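Local coordinates for 3-carboxy-cis,cis-muconate cycloisomerase (PDB 1RE5), which belongs to the fumarase/aspartase superfamily of mainly helical, homotetrameric enzymes, as a cycloisomerase, at residues Asn76-Leu81 with Ala104-Ala109. Numbering follows the deposited sequence.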
loop_
_atom_site.group_PDB
_atom_site.type_symbol
_atom_site.label_atom_id
_atom_site.label_comp_id
_atom_site.label_asym_id
_atom_site.label_seq_id
_atom_site.Cartn_x
_atom_site.Cartn_y
_atom_site.Cartn_z
ATOM N N ASN D 76 17.028 3.292 20.208
ATOM C CA ASN D 76 15.670 3.405 20.717
ATOM C C ASN D 76 15.558 4.619 21.626
ATOM O O ASN D 76 16.522 5.349 21.821
ATOM C CB ASN D 76 15.235 2.133 21.452
ATOM C CG ASN D 76 16.000 1.902 22.733
ATOM O OD1 ASN D 76 16.219 2.826 23.516
ATOM N ND2 ASN D 76 16.396 0.652 22.967
ATOM N N SER D 77 14.379 4.840 22.183
ATOM C CA SER D 77 14.163 5.998 23.037
ATOM C C SER D 77 14.293 5.705 24.528
ATOM O O SER D 77 14.665 6.576 25.302
ATOM C CB SER D 77 12.779 6.568 22.752
ATOM O OG SER D 77 11.820 5.521 22.782
ATOM N N ALA D 78 13.988 4.478 24.930
ATOM C CA ALA D 78 14.048 4.104 26.337
ATOM C C ALA D 78 15.393 4.307 27.015
ATOM O O ALA D 78 15.469 5.006 28.025
ATOM C CB ALA D 78 13.606 2.654 26.517
ATOM N N ILE D 79 16.462 3.719 26.477
ATOM C CA ILE D 79 17.748 3.864 27.152
ATOM C C ILE D 79 18.250 5.303 27.347
ATOM O O ILE D 79 18.755 5.633 28.423
ATOM C CB ILE D 79 18.883 2.978 26.517
ATOM C CG1 ILE D 79 19.617 3.735 25.427
ATOM C CG2 ILE D 79 18.313 1.676 25.993
ATOM C CD1 ILE D 79 20.873 3.025 24.966
ATOM N N PRO D 80 18.111 6.182 26.340
ATOM C CA PRO D 80 18.612 7.532 26.608
ATOM C C PRO D 80 17.749 8.244 27.639
ATOM O O PRO D 80 18.235 9.078 28.404
ATOM C CB PRO D 80 18.546 8.210 25.244
ATOM C CG PRO D 80 18.724 7.080 24.306
ATOM C CD PRO D 80 17.814 6.031 24.910
ATOM N N LEU D 81 16.463 7.920 27.659
ATOM C CA LEU D 81 15.565 8.553 28.612
ATOM C C LEU D 81 15.881 8.064 30.017
ATOM O O LEU D 81 16.009 8.867 30.946
ATOM C CB LEU D 81 14.109 8.224 28.297
ATOM C CG LEU D 81 13.141 8.807 29.330
ATOM C CD1 LEU D 81 13.220 10.324 29.265
ATOM C CD2 LEU D 81 11.725 8.327 29.073
ATOM N N ALA D 104 13.224 -4.269 33.874
ATOM C CA ALA D 104 12.501 -3.996 32.640
ATOM C C ALA D 104 13.438 -3.761 31.459
ATOM O O ALA D 104 14.589 -3.339 31.624
ATOM C CB ALA D 104 11.593 -2.777 32.829
ATOM N N THR D 105 12.932 -4.034 30.261
ATOM C CA THR D 105 13.712 -3.843 29.055
ATOM C C THR D 105 13.186 -2.580 28.382
ATOM O O THR D 105 12.106 -2.110 28.721
ATOM C CB THR D 105 13.595 -5.096 28.133
ATOM O OG1 THR D 105 14.504 -4.975 27.037
ATOM C CG2 THR D 105 12.190 -5.259 27.606
ATOM N N SER D 106 13.951 -2.017 27.454
ATOM C CA SER D 106 13.544 -0.801 26.750
ATOM C C SER D 106 12.141 -0.871 26.133
ATOM O O SER D 106 11.317 0.034 26.319
ATOM C CB SER D 106 14.560 -0.472 25.654
ATOM O OG SER D 106 15.825 -0.150 26.206
ATOM N N GLN D 107 11.863 -1.945 25.400
ATOM C CA GLN D 107 10.558 -2.083 24.767
ATOM C C GLN D 107 9.391 -2.079 25.767
ATOM O O GLN D 107 8.287 -1.652 25.430
ATOM C CB GLN D 107 10.507 -3.347 23.897
ATOM C CG GLN D 107 9.291 -3.369 22.978
ATOM C CD GLN D 107 9.270 -4.534 22.025
ATOM O OE1 GLN D 107 8.357 -4.662 21.212
ATOM N NE2 GLN D 107 10.272 -5.393 22.115
ATOM N N ASP D 108 9.631 -2.550 26.988
ATOM C CA ASP D 108 8.579 -2.563 27.998
ATOM C C ASP D 108 8.110 -1.137 28.233
ATOM O O ASP D 108 6.900 -0.867 28.278
ATOM C CB ASP D 108 9.087 -3.126 29.321
ATOM C CG ASP D 108 9.395 -4.600 29.249
ATOM O OD1 ASP D 108 8.631 -5.334 28.598
ATOM O OD2 ASP D 108 10.392 -5.035 29.860
ATOM N N ALA D 109 9.074 -0.225 28.371
ATOM C CA ALA D 109 8.753 1.178 28.620
ATOM C C ALA D 109 8.127 1.839 27.399
ATOM O O ALA D 109 7.158 2.595 27.506
ATOM C CB ALA D 109 10.000 1.933 29.033
#
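Ala78 and Ser106 bring the first turns of helices 78-92 and 106-142 together, their CA atoms 4.9 Å apart. The contact joins two helix starts in the N-terminal part of a fold of the fumarase/aspartase superfamily, its centre about 31 Å from the centre of the chain. Ser106 carries the second segment's side of it, with its side chain directed into the first turn of the other helix. There the methyl of Ala78 lies against its CB, with 3.4 Å between Ala78 CB and Ser106 CB. One turn further along, Ala109 adds a looser apolar touch, its CB 4.5 Å from Ala78 CB, while also packing on Phe31 and Glu32 of helix 21-40. Met110 continues this surface and touches Asn76, Ser77 and Ala78.

The hydroxyl of Ser106 is set beside its own backbone N (chi1 -65°), which places OG next to both the CG2 branch of Ile79 and ND2 of Asn76. Ile79 meets it through that methyl branch, while the rest of its side chain leads away. Asn76 ND2 comes within 3.4 Å of both CB and OG of Ser106. The other end of this amide caps the helix: Asn76 OD1 accepts from Ile79 N at 3.1 Å, with an N-H...O angle of 158°. This bond fixes the rotation of the Asn76 amide, leaving ND2 to face Ser106. On the second helix, Asp108 turns to the glycine pair Gly193 and Gly194, its OD1 accepting a hydrogen bond from Gly193 N.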